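Local structure of ORC1-type DNA replication protein 2 (Aeropyrum pernix, 1W5S) at residues K88-N93 with V108-Y113; E219-L224 with R240-I245; L306-L311 with N401-K406. The protein takes part in regulating DNA replication and binds DNA and ATP, with an AAA+ ATPase domain followed by a winged-helix domain. All coordinates share one frame; numbering follows the deposited sequence.

Contact 1: residues K88-N93 with V108-Y113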
# COMPACT_ATOMS: atom_id res chain seq x y z
N LYS A 88 -1.58 -23.17 0.64
CA LYS A 88 -2.82 -22.50 0.33
C LYS A 88 -2.67 -20.99 0.56
O LYS A 88 -1.81 -20.55 1.35
CB LYS A 88 -3.95 -23.02 1.19
CG LYS A 88 -4.09 -24.51 1.10
CD LYS A 88 -5.30 -24.92 0.44
CE LYS A 88 -6.43 -25.02 1.40
NZ LYS A 88 -7.56 -25.51 0.59
N GLN A 89 -3.52 -20.25 -0.17
CA GLN A 89 -3.48 -18.81 -0.23
C GLN A 89 -4.76 -18.30 0.41
O GLN A 89 -5.85 -18.82 0.12
CB GLN A 89 -3.40 -18.36 -1.68
CG GLN A 89 -2.61 -19.32 -2.49
CD GLN A 89 -2.38 -18.92 -3.93
OE1 GLN A 89 -2.19 -17.74 -4.26
NE2 GLN A 89 -2.36 -19.92 -4.81
N ALA A 90 -4.62 -17.32 1.30
CA ALA A 90 -5.75 -16.51 1.78
C ALA A 90 -5.40 -15.05 1.65
O ALA A 90 -4.28 -14.63 1.92
CB ALA A 90 -6.10 -16.85 3.19
N TYR A 91 -6.37 -14.28 1.22
CA TYR A 91 -6.26 -12.86 1.03
C TYR A 91 -7.34 -12.24 1.84
O TYR A 91 -8.49 -12.60 1.69
CB TYR A 91 -6.50 -12.51 -0.46
CG TYR A 91 -6.53 -11.04 -0.66
CD1 TYR A 91 -5.36 -10.30 -0.63
CD2 TYR A 91 -7.76 -10.35 -0.80
CE1 TYR A 91 -5.37 -8.90 -0.77
CE2 TYR A 91 -7.79 -8.94 -0.96
CZ TYR A 91 -6.61 -8.23 -0.95
OH TYR A 91 -6.63 -6.85 -1.01
N VAL A 92 -7.01 -11.29 2.71
CA VAL A 92 -8.04 -10.56 3.44
C VAL A 92 -7.77 -9.07 3.37
O VAL A 92 -6.71 -8.63 3.79
CB VAL A 92 -8.08 -11.03 4.91
CG1 VAL A 92 -9.03 -10.13 5.80
CG2 VAL A 92 -8.50 -12.48 4.94
N ASN A 93 -8.73 -8.30 2.86
CA ASN A 93 -8.72 -6.83 2.99
C ASN A 93 -9.31 -6.29 4.30
O ASN A 93 -10.46 -6.51 4.63
CB ASN A 93 -9.46 -6.19 1.82
CG ASN A 93 -9.03 -4.72 1.56
OD1 ASN A 93 -8.89 -3.93 2.45
ND2 ASN A 93 -8.82 -4.39 0.34
N VAL A 108 -10.86 -18.94 6.59
CA VAL A 108 -11.35 -20.31 6.46
C VAL A 108 -12.25 -20.58 5.23
O VAL A 108 -12.14 -21.61 4.66
CB VAL A 108 -12.01 -20.93 7.78
CG1 VAL A 108 -11.34 -20.48 9.02
CG2 VAL A 108 -13.42 -20.68 7.84
N ARG A 109 -13.13 -19.67 4.86
CA ARG A 109 -13.90 -19.80 3.63
C ARG A 109 -13.00 -19.92 2.41
O ARG A 109 -13.33 -20.60 1.48
CB ARG A 109 -14.87 -18.60 3.40
CG ARG A 109 -15.64 -18.71 2.05
CD ARG A 109 -16.90 -17.79 1.90
NE ARG A 109 -18.10 -18.45 2.47
CZ ARG A 109 -19.22 -17.83 2.83
NH1 ARG A 109 -19.34 -16.51 2.68
NH2 ARG A 109 -20.22 -18.55 3.35
N GLN A 110 -11.87 -19.24 2.39
CA GLN A 110 -10.99 -19.42 1.27
C GLN A 110 -10.21 -20.74 1.29
O GLN A 110 -9.83 -21.18 0.24
CB GLN A 110 -10.05 -18.27 1.15
CG GLN A 110 -10.73 -16.97 0.69
CD GLN A 110 -9.77 -15.82 0.94
OE1 GLN A 110 -9.88 -15.08 1.91
NE2 GLN A 110 -8.76 -15.78 0.14
N THR A 111 -9.99 -21.34 2.46
CA THR A 111 -9.39 -22.68 2.56
C THR A 111 -10.29 -23.84 1.99
O THR A 111 -9.76 -24.88 1.57
CB THR A 111 -9.09 -23.04 4.03
OG1 THR A 111 -10.31 -23.14 4.81
CG2 THR A 111 -8.21 -22.08 4.63
N GLY A 112 -11.62 -23.66 2.05
CA GLY A 112 -12.55 -24.73 1.75
C GLY A 112 -12.66 -25.80 2.82
O GLY A 112 -13.36 -26.76 2.65
N TYR A 113 -11.97 -25.67 3.94
CA TYR A 113 -12.09 -26.63 5.04
C TYR A 113 -13.41 -26.61 5.79
O TYR A 113 -14.04 -25.62 5.95
CB TYR A 113 -10.99 -26.40 6.06
CG TYR A 113 -9.59 -26.54 5.55
CD1 TYR A 113 -8.56 -25.80 6.14
CD2 TYR A 113 -9.25 -27.43 4.54
CE1 TYR A 113 -7.25 -25.93 5.75
CE2 TYR A 113 -7.92 -27.56 4.13
CZ TYR A 113 -6.92 -26.79 4.75
OH TYR A 113 -5.58 -26.88 4.38

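Contact 2: residues E219-L224 with R240-I245. With ADP (adenosine-5'-diphosphate), chain E.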
# COMPACT_ATOMS: atom_id res chain seq x y z
N GLU A 219 8.29 2.29 -16.35
CA GLU A 219 7.65 1.17 -15.66
C GLU A 219 6.18 1.16 -16.02
O GLU A 219 5.63 0.12 -16.36
CB GLU A 219 7.88 1.26 -14.15
CG GLU A 219 9.33 1.32 -13.77
CD GLU A 219 9.58 1.33 -12.29
OE1 GLU A 219 10.30 0.44 -11.82
OE2 GLU A 219 9.11 2.27 -11.61
N LEU A 220 5.54 2.33 -16.00
CA LEU A 220 4.13 2.40 -16.42
C LEU A 220 3.94 1.97 -17.86
O LEU A 220 2.97 1.30 -18.20
CB LEU A 220 3.53 3.79 -16.19
CG LEU A 220 3.41 4.21 -14.73
CD1 LEU A 220 2.80 5.58 -14.61
CD2 LEU A 220 2.67 3.17 -13.91
N TYR A 221 4.87 2.36 -18.72
CA TYR A 221 4.89 1.87 -20.08
C TYR A 221 4.89 0.34 -20.11
O TYR A 221 4.01 -0.28 -20.69
CB TYR A 221 6.07 2.42 -20.91
CG TYR A 221 5.88 1.92 -22.32
CD1 TYR A 221 6.44 0.73 -22.73
CD2 TYR A 221 5.04 2.57 -23.19
CE1 TYR A 221 6.24 0.24 -23.97
CE2 TYR A 221 4.83 2.09 -24.41
CZ TYR A 221 5.43 0.90 -24.80
OH TYR A 221 5.23 0.40 -26.06
N THR A 222 5.88 -0.27 -19.46
CA THR A 222 5.97 -1.70 -19.45
C THR A 222 4.65 -2.35 -18.94
O THR A 222 4.22 -3.37 -19.44
CB THR A 222 7.19 -2.16 -18.60
OG1 THR A 222 8.39 -1.79 -19.26
CG2 THR A 222 7.22 -3.68 -18.40
N ILE A 223 4.04 -1.76 -17.94
CA ILE A 223 2.75 -2.29 -17.40
C ILE A 223 1.62 -2.14 -18.38
O ILE A 223 0.85 -3.03 -18.52
CB ILE A 223 2.38 -1.57 -16.05
CG1 ILE A 223 3.29 -2.12 -14.95
CG2 ILE A 223 0.91 -1.71 -15.66
CD1 ILE A 223 3.27 -1.33 -13.67
N LEU A 224 1.52 -1.01 -19.06
CA LEU A 224 0.45 -0.75 -20.05
C LEU A 224 0.63 -1.63 -21.29
O LEU A 224 -0.30 -2.29 -21.74
CB LEU A 224 0.42 0.72 -20.43
CG LEU A 224 0.01 1.78 -19.39
CD1 LEU A 224 0.25 3.15 -19.93
CD2 LEU A 224 -1.42 1.61 -19.07
N ARG A 240 3.09 4.77 -29.07
CA ARG A 240 2.85 6.20 -28.88
C ARG A 240 1.63 6.48 -28.02
O ARG A 240 1.65 7.43 -27.24
CB ARG A 240 2.74 6.95 -30.21
CG ARG A 240 1.74 6.31 -31.18
CD ARG A 240 2.05 6.63 -32.65
NE ARG A 240 1.07 7.57 -33.09
CZ ARG A 240 -0.03 7.29 -33.77
NH1 ARG A 240 -0.31 6.07 -34.21
NH2 ARG A 240 -0.84 8.27 -34.04
N HIS A 241 0.59 5.65 -28.14
CA HIS A 241 -0.65 5.86 -27.42
C HIS A 241 -0.46 5.58 -25.96
O HIS A 241 -1.10 6.19 -25.10
CB HIS A 241 -1.78 4.94 -27.89
CG HIS A 241 -2.08 5.02 -29.34
ND1 HIS A 241 -2.51 6.17 -29.96
CD2 HIS A 241 -2.03 4.08 -30.29
CE1 HIS A 241 -2.68 5.93 -31.25
NE2 HIS A 241 -2.38 4.66 -31.48
N LEU A 242 0.40 4.60 -25.68
CA LEU A 242 0.63 4.21 -24.32
C LEU A 242 1.51 5.25 -23.64
O LEU A 242 1.28 5.56 -22.49
CB LEU A 242 1.29 2.81 -24.25
CG LEU A 242 0.48 1.69 -24.89
CD1 LEU A 242 1.15 0.33 -24.58
CD2 LEU A 242 -0.94 1.70 -24.46
N GLU A 243 2.50 5.77 -24.37
CA GLU A 243 3.42 6.82 -23.88
C GLU A 243 2.72 8.11 -23.44
O GLU A 243 3.18 8.77 -22.52
CB GLU A 243 4.45 7.15 -24.95
CG GLU A 243 5.46 6.05 -25.15
CD GLU A 243 6.53 6.38 -26.15
OE1 GLU A 243 6.38 7.35 -26.97
OE2 GLU A 243 7.54 5.63 -26.11
N LEU A 244 1.62 8.46 -24.07
CA LEU A 244 0.81 9.59 -23.61
C LEU A 244 0.30 9.41 -22.15
O LEU A 244 0.12 10.39 -21.46
CB LEU A 244 -0.38 9.82 -24.55
CG LEU A 244 -0.07 10.21 -26.00
CD1 LEU A 244 -1.28 9.98 -26.92
CD2 LEU A 244 0.41 11.71 -26.08
N ILE A 245 0.06 8.18 -21.69
CA ILE A 245 -0.42 8.00 -20.31
C ILE A 245 0.79 7.93 -19.40
O ILE A 245 0.89 8.66 -18.41
CB ILE A 245 -1.25 6.69 -20.15
CG1 ILE A 245 -2.45 6.71 -21.10
CG2 ILE A 245 -1.74 6.52 -18.68
CD1 ILE A 245 -2.95 5.33 -21.53
PB ADP E . -1.63 -0.64 -4.52
O1B ADP E . -2.71 0.41 -4.42
O2B ADP E . -0.25 -0.13 -4.11
O3B ADP E . -2.01 -1.92 -3.74
PA ADP E . -2.27 -2.38 -6.79
O1A ADP E . -3.70 -2.33 -6.37
O2A ADP E . -1.40 -3.59 -6.55
O3A ADP E . -1.55 -1.03 -6.08
O5' ADP E . -2.16 -1.97 -8.36
C5' ADP E . -2.98 -0.97 -9.01
C4' ADP E . -3.29 -1.42 -10.40
O4' ADP E . -2.07 -1.47 -11.17
C3' ADP E . -3.87 -2.82 -10.49
O3' ADP E . -4.66 -2.96 -11.64
C2' ADP E . -2.64 -3.74 -10.67
O2' ADP E . -2.95 -4.95 -11.40
C1' ADP E . -1.74 -2.83 -11.52
N9 ADP E . -0.33 -3.20 -11.29
C8 ADP E . 0.41 -2.72 -10.28
N7 ADP E . 1.64 -3.19 -10.31
C5 ADP E . 1.73 -3.97 -11.37
C6 ADP E . 2.81 -4.79 -11.93
N6 ADP E . 4.01 -4.79 -11.28
N1 ADP E . 2.56 -5.48 -13.07
C2 ADP E . 1.31 -5.44 -13.63
N3 ADP E . 0.28 -4.71 -13.12
C4 ADP E . 0.43 -3.98 -12.03

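Contact 3: residues L306-L311 with N401-K406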
# COMPACT_ATOMS: atom_id res chain seq x y z
N LEU A 306 -5.14 18.99 3.22
CA LEU A 306 -4.66 20.00 4.17
C LEU A 306 -4.98 21.43 3.72
O LEU A 306 -5.17 21.69 2.53
CB LEU A 306 -3.15 19.86 4.42
CG LEU A 306 -2.63 18.62 5.17
CD1 LEU A 306 -1.11 18.63 5.14
CD2 LEU A 306 -3.15 18.53 6.61
N SER A 307 -5.06 22.34 4.69
CA SER A 307 -5.22 23.77 4.42
C SER A 307 -3.85 24.33 4.08
O SER A 307 -2.85 23.93 4.67
CB SER A 307 -5.81 24.49 5.66
OG SER A 307 -5.88 25.91 5.51
N ILE A 308 -3.82 25.26 3.13
CA ILE A 308 -2.61 26.05 2.83
C ILE A 308 -1.81 26.36 4.10
O ILE A 308 -0.58 26.34 4.07
CB ILE A 308 -2.87 27.39 2.01
CG1 ILE A 308 -4.37 27.78 1.90
CG2 ILE A 308 -2.26 27.29 0.60
CD1 ILE A 308 -4.81 28.80 2.93
N HIS A 309 -2.51 26.63 5.20
CA HIS A 309 -1.86 26.94 6.48
C HIS A 309 -1.10 25.73 7.04
O HIS A 309 0.03 25.88 7.52
CB HIS A 309 -2.89 27.47 7.49
CG HIS A 309 -3.54 28.74 7.03
ND1 HIS A 309 -3.02 29.99 7.31
CD2 HIS A 309 -4.63 28.95 6.26
CE1 HIS A 309 -3.78 30.92 6.75
NE2 HIS A 309 -4.76 30.31 6.10
N GLU A 310 -1.73 24.55 6.95
CA GLU A 310 -1.07 23.27 7.28
C GLU A 310 0.05 22.92 6.27
O GLU A 310 1.14 22.51 6.68
CB GLU A 310 -2.11 22.12 7.36
CG GLU A 310 -2.83 22.03 8.71
CD GLU A 310 -4.30 21.52 8.63
OE1 GLU A 310 -4.84 21.31 7.51
OE2 GLU A 310 -4.91 21.35 9.71
N LEU A 311 -0.23 23.10 4.97
CA LEU A 311 0.78 22.93 3.92
C LEU A 311 1.94 23.90 4.13
O LEU A 311 3.10 23.48 4.19
CB LEU A 311 0.20 23.16 2.51
CG LEU A 311 -0.35 22.03 1.61
CD1 LEU A 311 0.47 20.73 1.63
CD2 LEU A 311 -1.80 21.75 1.94
N ASN A 401 3.38 22.10 -5.41
CA ASN A 401 2.35 21.96 -6.46
C ASN A 401 0.96 22.10 -5.84
O ASN A 401 0.09 22.82 -6.37
CB ASN A 401 2.41 20.60 -7.18
CG ASN A 401 3.82 20.14 -7.46
OD1 ASN A 401 4.72 20.94 -7.68
ND2 ASN A 401 4.02 18.82 -7.45
N ILE A 402 0.76 21.39 -4.74
CA ILE A 402 -0.50 21.39 -4.00
C ILE A 402 -0.73 22.79 -3.41
O ILE A 402 -1.86 23.28 -3.40
CB ILE A 402 -0.59 20.20 -2.95
CG1 ILE A 402 -1.80 20.34 -2.00
CG2 ILE A 402 0.69 20.05 -2.15
CD1 ILE A 402 -3.15 20.13 -2.67
N ILE A 403 0.35 23.44 -2.98
CA ILE A 403 0.28 24.82 -2.44
C ILE A 403 -0.10 25.85 -3.51
O ILE A 403 -0.67 26.89 -3.19
CB ILE A 403 1.64 25.24 -1.74
CG1 ILE A 403 1.41 25.71 -0.30
CG2 ILE A 403 2.44 26.27 -2.56
CD1 ILE A 403 2.55 25.37 0.65
N GLN A 404 0.21 25.54 -4.77
CA GLN A 404 -0.07 26.42 -5.91
C GLN A 404 -1.46 26.13 -6.51
O GLN A 404 -2.07 27.01 -7.11
CB GLN A 404 1.03 26.29 -6.97
CG GLN A 404 1.46 27.62 -7.59
CD GLN A 404 0.34 28.31 -8.35
OE1 GLN A 404 0.26 28.21 -9.59
NE2 GLN A 404 -0.53 29.00 -7.62
N ALA A 405 -1.95 24.90 -6.35
CA ALA A 405 -3.35 24.59 -6.70
C ALA A 405 -4.34 25.35 -5.80
O ALA A 405 -5.49 25.59 -6.20
CB ALA A 405 -3.60 23.08 -6.63
N LYS A 406 -3.91 25.72 -4.60
CA LYS A 406 -4.74 26.48 -3.65
C LYS A 406 -4.57 28.00 -3.78
O LYS A 406 -5.54 28.74 -3.59
CB LYS A 406 -4.47 26.03 -2.21
CG LYS A 406 -5.41 24.92 -1.73
CD LYS A 406 -4.80 23.54 -1.92
CE LYS A 406 -3.90 23.17 -0.75
NZ LYS A 406 -4.71 23.02 0.48

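Contact 1: residues K88-N93 with V108-Y113
The amine of K88 reaches across from the strand to the end of helix 100-111. Its NZ hydrogen-bonds T111 O, modelled at 2.5 Å. That length is very short and its exact value is doubtful. K88 gets there because its chain bends at chi2 (-111°) and again at chi3. The bent end also passes Y113, with K88 CE 3.6 Å from Y113 OH. The hydroxyl itself hydrogen-bonds H138, just before strand 139-145.

This end of the contact is the tighter one. T111 and Y113 are buried. T111 CB sits 3.5 Å above one face of the Y113 ring, offset toward its rim. The turn between them is an ST turn. Y113 N gives its hydrogen to T111 OG1 at 3.1 Å, with an N-H...O angle of 162°. G112 makes the turn with positive phi and ends the helix.

The solvent side is looser. Q110 is exposed, and its chain, extended beyond CG, reaches across to the strand backbone at A90 and Y91. Q110 CD lies 3.5 Å from Y91 O.

The Y91 ring leads away from the helix, toward the nucleotide site. Its OH hydrogen-bonds D145, K70 makes a cation-pi contact with the ring, and T66 of the ATP site touches it.

Strand 87-93 is an outermost strand of the parallel sheet and bonds along its backbone to strand 139-145. A helix following such a strand and folding back beside it is the beta-alpha unit of the P-loop AAA+ ATPase fold.

Contact 2: residues E219-L224 with R240-I245
Helix 217-231 works on two fronts here: Y221 and L224 pack against helix 239-249, while I223 between them lies on the adenine of ADP. Both helices belong to the helical lid of the AAA+ ATPase module. The short axis segments pass 9.1 Å apart. Their directions differ by 131°, so the helices run in broadly opposing directions but well off antiparallel.

The helix-to-helix interface is apolar. The side chains of Y221 and L242 cross at about a right angle. Y221 CG stands anti to the backbone N (chi1 -175°), which carries the ring over to the other helix. Y221 CE2 comes to 3.6 Å from L242 CB. The same side of the tyrosine also meets the aliphatic part of E243, with Y221 CD2 4.0 Å from E243 CG. E243 is exposed, so this is the solvent side. Y221 OH makes a weak hydrogen bond back to E225 of its own helix.

L224 fills the buried side. Its CD1 lies 3.9 Å from I245 CB and 3.7 Å from L242 O. L242 answers with its CD1, 4.2 Å from L224 CB. L266 of helix 259-275 touches both L224 and I245, so a third lid helix closes this side of the core.

The packing ties helix 239-249 to the helix that meets the nucleotide. One turn beyond I223 on that helix comes R227, which binds ATP and here hydrogen-bonds ADP. Y215, just before the helix, does the same and also touches I223. The three outer carbons of I223 spread over one face of the adenine, and I223 CD1 lies 3.8 Å from ADP C5.

Contact 3: residues L306-L311 with N401-K406
K406 bends at chi2 (94°), chi3 (85°) and once more at chi4, and this curls its amine back to the start of helix 308-322. There K406 NZ donates to L306 O, in a hydrogen bond that the model makes implausibly short, 2.5 Å. The folded chain also crosses L311, with K406 CE 3.7 Å from L311 CD2.

Apolar branches fill the rest. L311 points at helix 392-407, where L311 CB meets I403 CD1 at 3.7 Å. One of its tips, CD1, touches I402 CG2 at 3.8 Å. I308 adds its CG2, which lies 3.8 Å from K406 CB and 4.1 Å from I403 CG1.

The backbone at this helix start is held by a capping box of S307 and E310. S307 N gives an almost straight bond to E310 OE1 (3.0 Å, 176°). It meets the oxygen on the anti side, 22° out of the carboxylate plane. S307 is the N-cap, and the carbonyl that K406 holds is that of L306, one residue earlier.

The contact joins helix 308-322, at the start of the C-terminal winged-helix region, to helix 392-407, the last helix of the chain. L306 and E310 also pack on helix 352-364, with a weak hydrogen bond from E310 to H361. H309 hydrogen-bonds Y337 of helix 330-345.

In the fold
The contacts follow one another along the chain, each closing before the next opens. Contact 1 lies at the edge of the parallel sheet in the AAA+ core. Contact 2 lies in the helical lid. Contact 3 is in the winged-helix region, on the opposite side of the chain's centre from contact 1. The centres of contact 1 and contact 2 are about 34 Å apart. Those of contact 2 and contact 3 are about 30 Å apart, and those of contact 1 and contact 3 about 43 Å. ADP lies between core and lid, met by I223 of contact 2 and about 7 Å from the side chain of Y91 in contact 1. Contact 3 lies away from the ATP site, in a domain type that commonly binds DNA.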